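NAD-dependent dehydrogenase (Rhizobium meliloti, PDB 4Z0P) reduces glyoxylate and hydroxypyruvate with NADPH as the hydride donor, as a member of the D-isomer specific 2-hydroxyacid dehydrogenase family. Local coordinates at residues 6-14 with 45-56; 200-211 with 230-240. All blocks are in the same frame, centred on the assembly; numbering follows the deposited sequence. Where two conformers were deposited one is given.

Contact 1 comes first along the chain and is complete before contact 2 begins; their centres lie about 28 Å apart. Residues 6-14 and 45-56 pair two strands, 8-12 and 50-54, inside the five-stranded parallel sheet of the substrate-binding domain. Residues 200-211 leave the end of strand 196-199, and residues 230-240 begin in the adjacent strand 229-232 of the seven-stranded parallel sheet that carries the NADPH and run on into the loop beyond it. Both contacts touch the oxalate. Trp54 of contact 1 reaches it from one domain and Arg235 of contact 2 from the other, and Trp54 CH2 packs 3.6 Å from Arg235 NH2. The oxalate, which probably marks the substrate site, thus lies in the cleft between the domains.

Contact 1 of 2, residues 6-14 with 45-56; sequences SPVIVDLKF and LSGIDYAVVWKS. With OXD (oxalic acid), chain C.
Trp54 and Phe14 meet at the C-terminal ends of the two strands, where Phe14 CE1 stands over one face of the indole, 3.4 Å from Trp54 CD1. The ring planes are inclined at 48°, an oblique pairing. With its CG anti to the backbone N (chi1 -168°), the indole extends past the strand end until Trp54 CH2 comes within 3.5 Å of O5 of the bound oxalate. Its NE1 donates to a water. Leu12 CD2 packs against Trp54 CB, crossing it at about a right angle. Between these residues and Ile9 the backbones zip together in parallel: Ile9 N gives to Tyr50 O, Val52 N to Ile9 O, Asp11 N to Val52 O in an almost straight bond (178°), and Trp54 N to Asp11 O. These are adjacent inner strands of the five-stranded, flavodoxin-like parallel sheet of the substrate-binding domain, with helix 290-305 lying on the face of Leu12 and Tyr50 and helix 60-63 on that of Asp11 and Val53. At the other end Ile9 CD1 is held between Ile48 CG2 at 3.7 Å and Leu45 CD1 at 4.0 Å. Ser6 OG closes this end, accepting from Asp49 N at 2.9 Å while giving its own proton to Pro7 O at 2.8 Å, on a lone pair in the carbonyl plane. An alanine here is likely to leave Asp49 N without its acceptor and the loop before strand 50-54 less firmly tied. Farther out, Asp49 CB sits over the centre of the Tyr50 ring, whose OH is hydrogen-bonded to Glu305.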
loop_
_atom_site.group_PDB
_atom_site.type_symbol
_atom_site.label_atom_id
_atom_site.label_comp_id
_atom_site.label_asym_id
_atom_site.label_seq_id
_atom_site.Cartn_x
_atom_site.Cartn_y
_atom_site.Cartn_z
ATOM N N SER A 6 -33.081 28.957 -6.162
ATOM C CA SER A 6 -33.263 27.739 -6.918
ATOM C C SER A 6 -33.068 26.520 -6.033
ATOM O O SER A 6 -32.104 26.470 -5.243
ATOM C CB SER A 6 -32.270 27.642 -8.074
ATOM O OG SER A 6 -32.437 26.388 -8.712
ATOM N N PRO A 7 -33.964 25.529 -6.173
ATOM C CA PRO A 7 -33.625 24.205 -5.635
ATOM C C PRO A 7 -32.393 23.583 -6.280
ATOM O O PRO A 7 -31.878 24.079 -7.304
ATOM C CB PRO A 7 -34.864 23.350 -5.966
ATOM C CG PRO A 7 -35.975 24.329 -6.180
ATOM C CD PRO A 7 -35.319 25.554 -6.761
ATOM N N VAL A 8 -31.932 22.489 -5.682
ATOM C CA VAL A 8 -30.843 21.702 -6.237
ATOM C C VAL A 8 -31.386 20.304 -6.391
ATOM O O VAL A 8 -31.894 19.729 -5.427
ATOM C CB VAL A 8 -29.590 21.648 -5.328
ATOM C CG1 VAL A 8 -28.487 20.811 -5.966
ATOM C CG2 VAL A 8 -29.062 23.043 -5.055
ATOM N N ILE A 9 -31.312 19.791 -7.610
ATOM C CA ILE A 9 -31.679 18.405 -7.899
ATOM C C ILE A 9 -30.465 17.515 -7.604
ATOM O O ILE A 9 -29.359 17.813 -8.042
ATOM C CB ILE A 9 -32.034 18.246 -9.383
ATOM C CG1 ILE A 9 -33.329 19.008 -9.692
ATOM C CG2 ILE A 9 -32.159 16.780 -9.770
ATOM C CD1 ILE A 9 -33.497 19.358 -11.161
ATOM N N VAL A 10 -30.726 16.421 -6.891
ATOM C CA VAL A 10 -29.709 15.409 -6.568
ATOM C C VAL A 10 -30.198 14.085 -7.189
ATOM O O VAL A 10 -31.244 13.548 -6.814
ATOM C CB VAL A 10 -29.506 15.279 -5.047
ATOM C CG1 VAL A 10 -28.532 14.146 -4.727
ATOM C CG2 VAL A 10 -28.986 16.594 -4.466
ATOM N N ASP A 11 -29.438 13.586 -8.172
ATOM C CA ASP A 11 -29.751 12.315 -8.846
ATOM C C ASP A 11 -28.473 11.500 -8.954
ATOM O O ASP A 11 -27.846 11.435 -10.019
ATOM C CB ASP A 11 -30.367 12.554 -10.222
ATOM C CG ASP A 11 -30.874 11.304 -10.862
ATOM O OD1 ASP A 11 -30.992 10.259 -10.215
ATOM O OD2 ASP A 11 -31.175 11.355 -12.057
ATOM N N LEU A 12 -28.107 10.878 -7.832
ATOM C CA LEU A 12 -26.825 10.217 -7.672
ATOM C C LEU A 12 -26.989 8.751 -7.391
ATOM O O LEU A 12 -27.480 8.395 -6.323
ATOM C CB LEU A 12 -26.086 10.820 -6.472
ATOM C CG LEU A 12 -25.664 12.281 -6.594
ATOM C CD1 LEU A 12 -25.117 12.792 -5.261
ATOM C CD2 LEU A 12 -24.651 12.449 -7.691
ATOM N N LYS A 13 -26.509 7.899 -8.303
ATOM C CA LYS A 13 -26.580 6.465 -8.088
ATOM C C LYS A 13 -25.362 6.043 -7.277
ATOM O O LYS A 13 -24.450 5.412 -7.792
ATOM C CB LYS A 13 -26.675 5.708 -9.409
ATOM C CG LYS A 13 -27.017 4.242 -9.298
ATOM C CD LYS A 13 -27.700 3.748 -10.579
ATOM C CE LYS A 13 -27.872 2.234 -10.613
ATOM N NZ LYS A 13 -26.663 1.541 -11.138
ATOM N N PHE A 14 -25.364 6.432 -6.006
ATOM C CA PHE A 14 -24.338 6.096 -5.034
ATOM C C PHE A 14 -25.020 5.218 -3.981
ATOM O O PHE A 14 -26.231 4.975 -4.046
ATOM C CB PHE A 14 -23.844 7.365 -4.323
ATOM C CG PHE A 14 -23.028 8.303 -5.168
ATOM C CD1 PHE A 14 -22.488 7.952 -6.405
ATOM C CD2 PHE A 14 -22.750 9.563 -4.661
ATOM C CE1 PHE A 14 -21.718 8.861 -7.117
ATOM C CE2 PHE A 14 -21.989 10.462 -5.378
ATOM C CZ PHE A 14 -21.491 10.125 -6.604
ATOM N N LEU A 45 -39.626 19.548 -12.946
ATOM C CA LEU A 45 -38.343 20.113 -12.585
ATOM C C LEU A 45 -37.948 21.331 -13.422
ATOM O O LEU A 45 -36.769 21.718 -13.425
ATOM C CB LEU A 45 -37.259 19.038 -12.618
ATOM C CG LEU A 45 -37.519 17.818 -11.714
ATOM C CD1 LEU A 45 -36.461 16.730 -11.933
ATOM C CD2 LEU A 45 -37.576 18.232 -10.258
ATOM N N SER A 46 -38.926 21.938 -14.095
ATOM C CA SER A 46 -38.659 23.198 -14.779
ATOM C C SER A 46 -38.336 24.318 -13.800
ATOM O O SER A 46 -38.739 24.296 -12.649
ATOM C CB SER A 46 -39.856 23.616 -15.630
ATOM O OG SER A 46 -40.208 22.607 -16.545
ATOM N N GLY A 47 -37.600 25.302 -14.276
ATOM C CA GLY A 47 -37.243 26.457 -13.474
ATOM C C GLY A 47 -36.174 26.245 -12.429
ATOM O O GLY A 47 -35.868 27.165 -11.691
ATOM N N ILE A 48 -35.568 25.056 -12.401
ATOM C CA ILE A 48 -34.534 24.714 -11.444
ATOM C C ILE A 48 -33.171 24.851 -12.122
ATOM O O ILE A 48 -32.972 24.359 -13.234
ATOM C CB ILE A 48 -34.735 23.278 -10.903
ATOM C CG1 ILE A 48 -36.060 23.207 -10.129
ATOM C CG2 ILE A 48 -33.543 22.864 -10.036
ATOM C CD1 ILE A 48 -36.429 21.812 -9.695
ATOM N N ASP A 49 -32.245 25.508 -11.429
ATOM C CA ASP A 49 -30.974 25.931 -12.021
ATOM C C ASP A 49 -29.837 24.911 -11.928
ATOM O O ASP A 49 -28.902 24.968 -12.736
ATOM C CB ASP A 49 -30.485 27.216 -11.371
ATOM C CG ASP A 49 -31.347 28.431 -11.672
ATOM O OD1 ASP A 49 -32.320 28.375 -12.446
ATOM O OD2 ASP A 49 -31.020 29.455 -11.066
ATOM N N TYR A 50 -29.869 24.010 -10.936
ATOM C CA TYR A 50 -28.703 23.188 -10.616
ATOM C C TYR A 50 -29.097 21.731 -10.400
ATOM O O TYR A 50 -30.138 21.447 -9.797
ATOM C CB TYR A 50 -28.046 23.685 -9.323
ATOM C CG TYR A 50 -27.782 25.161 -9.303
ATOM C CD1 TYR A 50 -26.963 25.743 -10.257
ATOM C CD2 TYR A 50 -28.347 25.996 -8.323
ATOM C CE1 TYR A 50 -26.718 27.106 -10.256
ATOM C CE2 TYR A 50 -28.100 27.365 -8.320
ATOM C CZ TYR A 50 -27.287 27.915 -9.297
ATOM O OH TYR A 50 -27.026 29.280 -9.328
ATOM N N ALA A 51 -28.266 20.823 -10.917
ATOM C CA ALA A 51 -28.420 19.375 -10.702
ATOM C C ALA A 51 -27.057 18.763 -10.478
ATOM O O ALA A 51 -26.074 19.206 -11.094
ATOM C CB ALA A 51 -29.078 18.739 -11.890
ATOM N N VAL A 52 -26.997 17.803 -9.554
ATOM C CA VAL A 52 -25.801 17.018 -9.251
ATOM C C VAL A 52 -26.125 15.581 -9.597
ATOM O O VAL A 52 -27.086 15.021 -9.053
ATOM C CB VAL A 52 -25.393 17.099 -7.754
ATOM C CG1 VAL A 52 -23.960 16.564 -7.596
ATOM C CG2 VAL A 52 -25.516 18.505 -7.226
ATOM N N VAL A 53 -25.404 15.016 -10.572
ATOM C CA VAL A 53 -25.887 13.806 -11.264
ATOM C C VAL A 53 -24.797 12.742 -11.374
ATOM O O VAL A 53 -23.619 13.053 -11.579
ATOM C CB VAL A 53 -26.477 14.132 -12.646
ATOM C CG1 VAL A 53 -27.629 15.137 -12.502
ATOM C CG2 VAL A 53 -25.418 14.615 -13.644
ATOM N N TRP A 54 -25.216 11.484 -11.265
ATOM C CA TRP A 54 -24.359 10.331 -11.507
ATOM C C TRP A 54 -25.221 9.161 -11.938
ATOM O O TRP A 54 -26.095 8.755 -11.190
ATOM C CB TRP A 54 -23.583 9.945 -10.255
ATOM C CG TRP A 54 -22.496 8.958 -10.545
ATOM C CD1 TRP A 54 -22.426 7.641 -10.175
ATOM C CD2 TRP A 54 -21.295 9.228 -11.291
ATOM N NE1 TRP A 54 -21.234 7.079 -10.636
ATOM C CE2 TRP A 54 -20.532 8.034 -11.322
ATOM C CE3 TRP A 54 -20.794 10.368 -11.928
ATOM C CZ2 TRP A 54 -19.297 7.956 -11.988
ATOM C CZ3 TRP A 54 -19.565 10.279 -12.585
ATOM C CH2 TRP A 54 -18.847 9.090 -12.602
ATOM N N LYS A 55 -24.990 8.655 -13.153
ATOM C CA LYS A 55 -25.760 7.543 -13.719
ATOM C C LYS A 55 -27.254 7.840 -13.733
ATOM O O LYS A 55 -28.084 6.979 -13.404
ATOM C CB LYS A 55 -25.425 6.223 -12.993
ATOM C CG LYS A 55 -24.022 5.761 -13.253
ATOM C CD LYS A 55 -23.717 4.515 -12.423
ATOM C CE LYS A 55 -22.588 3.721 -13.022
ATOM N NZ LYS A 55 -22.256 2.590 -12.116
ATOM N N SER A 56 -27.592 9.064 -14.123
ATOM C CA SER A 56 -28.962 9.543 -14.038
ATOM C C SER A 56 -29.843 8.933 -15.156
ATOM O O SER A 56 -29.350 8.410 -16.137
ATOM C CB SER A 56 -28.987 11.078 -14.005
ATOM O OG SER A 56 -28.164 11.635 -14.992
HETATM C C1 OXD C . -15.499 9.037 -11.062
HETATM C C2 OXD C . -15.789 7.617 -10.896
HETATM O O3 OXD C . -15.395 9.784 -10.056
HETATM O O4 OXD C . -16.455 7.237 -9.922
HETATM O O5 OXD C . -15.375 9.472 -12.226
HETATM O O6 OXD C . -15.373 6.806 -11.736
HETATM O O HOH W 1 -28.969 8.468 -10.849
HETATM O O HOH W 2 -21.690 4.395 -9.292
#

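Contact 2 of 2, residues 200-211 with 230-240. With NDP (NADPH dihydro-nicotinamide-adenine-dinucleotide phosphate), chain H; OXD (oxalic acid), chain C.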
loop_
_atom_site.group_PDB
_atom_site.type_symbol
_atom_site.label_atom_id
_atom_site.label_comp_id
_atom_site.label_asym_id
_atom_site.label_seq_id
_atom_site.Cartn_x
_atom_site.Cartn_y
_atom_site.Cartn_z
ATOM N N LEU A 200 -4.746 6.051 -15.563
ATOM C CA LEU A 200 -5.571 7.097 -14.952
ATOM C C LEU A 200 -5.995 8.125 -16.007
ATOM O O LEU A 200 -5.929 9.324 -15.788
ATOM C CB LEU A 200 -4.829 7.757 -13.815
ATOM C CG LEU A 200 -4.749 6.872 -12.559
ATOM C CD1 LEU A 200 -3.755 7.458 -11.562
ATOM C CD2 LEU A 200 -6.104 6.683 -11.919
ATOM N N LEU A 201 -6.435 7.607 -17.142
ATOM C CA LEU A 201 -6.950 8.414 -18.257
ATOM C C LEU A 201 -8.476 8.473 -18.193
ATOM O O LEU A 201 -9.122 7.518 -17.769
ATOM C CB LEU A 201 -6.583 7.775 -19.594
ATOM C CG LEU A 201 -5.116 7.798 -20.047
ATOM C CD1 LEU A 201 -4.907 6.844 -21.207
ATOM C CD2 LEU A 201 -4.691 9.215 -20.398
ATOM N N PRO A 202 -9.063 9.579 -18.656
ATOM C CA PRO A 202 -10.502 9.580 -18.957
ATOM C C PRO A 202 -10.801 8.665 -20.138
ATOM O O PRO A 202 -9.881 8.319 -20.890
ATOM C CB PRO A 202 -10.806 11.028 -19.317
ATOM C CG PRO A 202 -9.481 11.642 -19.660
ATOM C CD PRO A 202 -8.369 10.769 -19.176
ATOM N N LEU A 203 -12.062 8.246 -20.252
ATOM C CA LEU A 203 -12.572 7.650 -21.489
ATOM C C LEU A 203 -12.975 8.765 -22.407
ATOM O O LEU A 203 -13.858 9.568 -22.074
ATOM C CB LEU A 203 -13.786 6.744 -21.273
ATOM C CG LEU A 203 -14.311 6.045 -22.549
ATOM C CD1 LEU A 203 -13.260 5.227 -23.274
ATOM C CD2 LEU A 203 -15.510 5.185 -22.218
ATOM N N THR A 204 -12.349 8.795 -23.576
ATOM C CA THR A 204 -12.749 9.676 -24.661
ATOM C C THR A 204 -12.666 8.868 -25.944
ATOM O O THR A 204 -12.079 7.781 -25.953
ATOM C CB THR A 204 -11.799 10.871 -24.796
ATOM O OG1 THR A 204 -10.542 10.402 -25.294
ATOM C CG2 THR A 204 -11.608 11.542 -23.440
ATOM N N PRO A 205 -13.143 9.435 -27.048
ATOM C CA PRO A 205 -12.950 8.697 -28.295
ATOM C C PRO A 205 -11.486 8.396 -28.605
ATOM O O PRO A 205 -11.170 7.334 -29.133
ATOM C CB PRO A 205 -13.619 9.601 -29.323
ATOM C CG PRO A 205 -14.706 10.257 -28.550
ATOM C CD PRO A 205 -14.063 10.579 -27.243
ATOM N N ASP A 206 -10.586 9.268 -28.180
ATOM C CA ASP A 206 -9.167 9.061 -28.418
ATOM C C ASP A 206 -8.513 8.063 -27.462
ATOM O O ASP A 206 -7.441 7.577 -27.759
ATOM C CB ASP A 206 -8.406 10.400 -28.348
ATOM C CG ASP A 206 -8.692 11.305 -29.503
ATOM O OD1 ASP A 206 -9.116 10.839 -30.559
ATOM O OD2 ASP A 206 -8.489 12.515 -29.340
ATOM N N THR A 207 -9.126 7.759 -26.325
ATOM C CA THR A 207 -8.558 6.749 -25.404
ATOM C C THR A 207 -9.300 5.420 -25.446
ATOM O O THR A 207 -8.962 4.490 -24.706
ATOM C CB THR A 207 -8.501 7.230 -23.946
ATOM O OG1 THR A 207 -9.808 7.288 -23.371
ATOM C CG2 THR A 207 -7.832 8.590 -23.826
ATOM N N ARG A 208 -10.283 5.299 -26.322
ATOM C CA ARG A 208 -11.037 4.062 -26.406
ATOM C C ARG A 208 -10.134 2.934 -26.907
ATOM O O ARG A 208 -9.481 3.081 -27.933
ATOM C CB ARG A 208 -12.210 4.224 -27.374
ATOM C CG ARG A 208 -13.269 3.172 -27.155
ATOM C CD ARG A 208 -14.462 3.420 -28.049
ATOM N NE ARG A 208 -15.531 2.519 -27.667
ATOM C CZ ARG A 208 -16.557 2.809 -26.881
ATOM N NH1 ARG A 208 -16.704 4.014 -26.327
ATOM N NH2 ARG A 208 -17.454 1.860 -26.640
ATOM N N GLY A 209 -10.093 1.815 -26.180
ATOM C CA GLY A 209 -9.292 0.664 -26.586
ATOM C C GLY A 209 -7.782 0.856 -26.669
ATOM O O GLY A 209 -7.099 0.076 -27.333
ATOM N N ILE A 210 -7.252 1.854 -25.962
ATOM C CA ILE A 210 -5.835 2.167 -25.984
ATOM C C ILE A 210 -4.994 1.059 -25.312
ATOM O O ILE A 210 -3.877 0.771 -25.740
ATOM C CB ILE A 210 -5.550 3.572 -25.356
ATOM C CG1 ILE A 210 -4.125 4.052 -25.657
ATOM C CG2 ILE A 210 -5.785 3.604 -23.881
ATOM C CD1 ILE A 210 -3.905 5.513 -25.306
ATOM N N PHE A 211 -5.550 0.418 -24.300
ATOM C CA PHE A 211 -4.804 -0.626 -23.578
ATOM C C PHE A 211 -5.122 -1.961 -24.250
ATOM O O PHE A 211 -6.094 -2.634 -23.906
ATOM C CB PHE A 211 -5.160 -0.657 -22.102
ATOM C CG PHE A 211 -4.980 0.673 -21.387
ATOM C CD1 PHE A 211 -3.726 1.261 -21.274
ATOM C CD2 PHE A 211 -6.060 1.301 -20.784
ATOM C CE1 PHE A 211 -3.548 2.459 -20.579
ATOM C CE2 PHE A 211 -5.891 2.490 -20.081
ATOM C CZ PHE A 211 -4.634 3.079 -19.976
ATOM N N PHE A 230 -0.399 -4.717 -15.444
ATOM C CA PHE A 230 -1.338 -3.690 -15.892
ATOM C C PHE A 230 -2.337 -3.365 -14.796
ATOM O O PHE A 230 -3.040 -4.254 -14.288
ATOM C CB PHE A 230 -2.103 -4.166 -17.124
ATOM C CG PHE A 230 -3.138 -3.193 -17.616
ATOM C CD1 PHE A 230 -2.808 -1.857 -17.863
ATOM C CD2 PHE A 230 -4.434 -3.598 -17.871
ATOM C CE1 PHE A 230 -3.755 -0.957 -18.351
ATOM C CE2 PHE A 230 -5.387 -2.700 -18.359
ATOM C CZ PHE A 230 -5.048 -1.378 -18.601
ATOM N N ILE A 231 -2.439 -2.078 -14.472
ATOM C CA ILE A 231 -3.315 -1.601 -13.397
ATOM C C ILE A 231 -4.181 -0.503 -13.981
ATOM O O ILE A 231 -3.648 0.502 -14.505
ATOM C CB ILE A 231 -2.473 -1.039 -12.245
ATOM C CG1 ILE A 231 -1.643 -2.152 -11.597
ATOM C CG2 ILE A 231 -3.336 -0.285 -11.219
ATOM C CD1 ILE A 231 -0.471 -1.598 -10.822
ATOM N N ASN A 232 -5.498 -0.702 -13.995
ATOM C CA ASN A 232 -6.386 0.327 -14.551
ATOM C C ASN A 232 -7.479 0.766 -13.605
ATOM O O ASN A 232 -8.267 -0.055 -13.129
ATOM C CB ASN A 232 -7.023 -0.128 -15.867
ATOM C CG ASN A 232 -7.721 1.013 -16.628
ATOM O OD1 ASN A 232 -7.502 2.204 -16.379
ATOM N ND2 ASN A 232 -8.537 0.639 -17.584
ATOM N N ALA A 233 -7.518 2.061 -13.325
ATOM C CA ALA A 233 -8.624 2.661 -12.577
ATOM C C ALA A 233 -9.182 3.894 -13.257
ATOM O O ALA A 233 -9.853 4.715 -12.602
ATOM C CB ALA A 233 -8.202 2.994 -11.149
ATOM N N GLY A 234 -8.960 4.001 -14.563
ATOM C CA GLY A 234 -9.544 5.072 -15.358
ATOM C C GLY A 234 -10.950 4.708 -15.781
ATOM O O GLY A 234 -11.922 4.902 -15.020
ATOM N N ARG A 235 -11.066 4.148 -16.985
ATOM C CA ARG A 235 -12.345 3.648 -17.470
ATOM C C ARG A 235 -12.149 2.360 -18.216
ATOM O O ARG A 235 -11.147 2.173 -18.912
ATOM C CB ARG A 235 -12.980 4.667 -18.410
ATOM C CG ARG A 235 -13.566 5.885 -17.717
ATOM C CD ARG A 235 -14.844 5.509 -17.022
ATOM N NE ARG A 235 -15.489 6.605 -16.325
ATOM C CZ ARG A 235 -15.287 6.945 -15.068
ATOM N NH1 ARG A 235 -14.388 6.317 -14.311
ATOM N NH2 ARG A 235 -15.986 7.936 -14.548
ATOM N N GLY A 236 -13.136 1.481 -18.105
ATOM C CA GLY A 236 -13.122 0.203 -18.787
ATOM C C GLY A 236 -13.093 0.272 -20.293
ATOM O O GLY A 236 -12.449 -0.542 -20.950
ATOM N N GLY A 237 -13.736 1.282 -20.849
ATOM C CA GLY A 237 -13.755 1.421 -22.301
ATOM C C GLY A 237 -12.392 1.704 -22.924
ATOM O O GLY A 237 -12.240 1.595 -24.139
ATOM N N SER A 238 -11.401 2.074 -22.107
ATOM C CA SER A 238 -10.039 2.280 -22.589
ATOM C C SER A 238 -9.257 0.979 -22.766
ATOM O O SER A 238 -8.174 1.003 -23.340
ATOM C CB SER A 238 -9.268 3.248 -21.684
ATOM O OG SER A 238 -9.868 4.534 -21.717
ATOM N N GLN A 239 -9.786 -0.154 -22.303
ATOM C CA GLN A 239 -9.054 -1.406 -22.405
ATOM C C GLN A 239 -9.763 -2.415 -23.280
ATOM O O GLN A 239 -10.982 -2.330 -23.524
ATOM C CB GLN A 239 -8.783 -1.988 -21.012
ATOM C CG GLN A 239 -9.979 -2.653 -20.350
ATOM C CD GLN A 239 -9.918 -2.671 -18.837
ATOM O OE1 GLN A 239 -9.045 -2.064 -18.205
ATOM N NE2 GLN A 239 -10.869 -3.382 -18.233
ATOM N N VAL A 240 -8.970 -3.342 -23.811
ATOM C CA VAL A 240 -9.485 -4.444 -24.625
ATOM C C VAL A 240 -9.338 -5.698 -23.776
ATOM O O VAL A 240 -8.249 -6.288 -23.696
ATOM C CB VAL A 240 -8.745 -4.581 -25.976
ATOM C CG1 VAL A 240 -9.384 -5.656 -26.836
ATOM C CG2 VAL A 240 -8.754 -3.252 -26.711
HETATM P PA NDP H . -7.702 15.041 -15.433
HETATM O O1A NDP H . -8.545 15.717 -16.504
HETATM O O2A NDP H . -7.148 15.903 -14.348
HETATM O O5B NDP H . -6.501 14.342 -16.193
HETATM C C5B NDP H . -6.640 13.622 -17.400
HETATM C C4B NDP H . -5.262 13.331 -17.930
HETATM O O4B NDP H . -5.421 12.463 -19.050
HETATM C C3B NDP H . -4.512 14.562 -18.435
HETATM O O3B NDP H . -3.136 14.389 -18.117
HETATM C C2B NDP H . -4.727 14.503 -19.932
HETATM O O2B NDP H . -3.710 15.107 -20.707
HETATM C C1B NDP H . -4.697 13.011 -20.138
HETATM N N9A NDP H . -5.312 12.668 -21.431
HETATM C C8A NDP H . -6.593 12.774 -21.837
HETATM N N7A NDP H . -6.791 12.370 -23.072
HETATM C C5A NDP H . -5.552 11.976 -23.491
HETATM C C6A NDP H . -5.069 11.466 -24.712
HETATM N N6A NDP H . -5.872 11.239 -25.778
HETATM N N1A NDP H . -3.743 11.170 -24.811
HETATM C C2A NDP H . -2.950 11.394 -23.752
HETATM N N3A NDP H . -3.292 11.881 -22.555
HETATM C C4A NDP H . -4.624 12.143 -22.486
HETATM O O3 NDP H . -8.636 13.840 -14.892
HETATM P PN NDP H . -8.460 13.202 -13.410
HETATM O O1N NDP H . -7.024 12.894 -13.147
HETATM O O2N NDP H . -9.223 13.997 -12.412
HETATM O O5D NDP H . -9.326 11.885 -13.639
HETATM C C5D NDP H . -8.893 10.930 -14.588
HETATM C C4D NDP H . -9.965 9.876 -14.816
HETATM O O4D NDP H . -10.004 8.957 -13.722
HETATM C C3D NDP H . -11.404 10.367 -14.892
HETATM O O3D NDP H . -11.691 10.913 -16.196
HETATM C C2D NDP H . -12.253 9.150 -14.585
HETATM O O2D NDP H . -12.587 8.449 -15.797
HETATM C C1D NDP H . -11.257 8.293 -13.761
HETATM N N1N NDP H . -11.713 8.055 -12.390
HETATM C C2N NDP H . -11.991 6.768 -11.944
HETATM C C3N NDP H . -12.397 6.522 -10.667
HETATM C C7N NDP H . -12.556 5.139 -10.110
HETATM O O7N NDP H . -13.188 5.011 -9.042
HETATM N N7N NDP H . -12.057 4.106 -10.753
HETATM C C4N NDP H . -12.611 7.663 -9.743
HETATM C C5N NDP H . -12.310 9.001 -10.308
HETATM C C6N NDP H . -11.868 9.161 -11.542
HETATM P P2B NDP H . -3.576 16.708 -20.804
HETATM O O1X NDP H . -3.045 17.109 -19.452
HETATM O O2X NDP H . -2.556 16.865 -21.918
HETATM O O3X NDP H . -4.924 17.241 -21.116
HETATM C C1 OXD C . -15.499 9.037 -11.062
HETATM C C2 OXD C . -15.789 7.617 -10.896
HETATM O O3 OXD C . -15.395 9.784 -10.056
HETATM O O4 OXD C . -16.455 7.237 -9.922
HETATM O O5 OXD C . -15.375 9.472 -12.226
HETATM O O6 OXD C . -15.373 6.806 -11.736
HETATM O O HOH W 3 -6.904 4.662 -17.693
HETATM O O HOH W 4 -9.282 5.203 -19.094
#
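Part of the NADPH pocket, and the arginine of the oxalate site, come from residues 200-211 and 230-240, the loop after strand 196-199 and the end of strand 229-232 with the loop that follows it. Leu203 CB lies against Arg235 CB at 3.6 Å, at the base of an arginine chain that bends at chi2 (-74°) and carries the guanidinium to the ligands. There NH1 donates to O6 of oxalate at 2.8 Å and NH2 to O5 at 2.9 Å, so the carboxylates lie along the guanidinium edge, while O2D of the NADPH ribose stands over one face. A salt bridge from NE to Asp78 holds the group as well. Two residues earlier, Ala233 O accepts a hydrogen bond from the nicotinamide amide N7N at 2.9 Å. Farther from the cofactor the backbones interlock: Gly209 N gives to Gly237 O, Phe211 N to Ser238 O, and Val240 N to Phe211 O. The Phe211 ring packs between Phe230 and Ile210. Phe230 CZ approaches over one face, 3.5 Å from Phe211 CG, with the planes at 52°, and Ile210 CG2 covers the centre of the opposite face. Asn232 is fixed from two directions, its OD1 accepting from Gly234 N in an Asx turn and its ND2 giving to Gln239 OE1 at 2.8 Å. One water links Leu201 O, Arg235 N and Ser238 OG. Loops at the C-terminal ends of adjacent parallel strands, closing over a dinucleotide and offering an arginine to the substrate carboxylate, are typical of the Rossmann domain of D-2-hydroxyacid dehydrogenases.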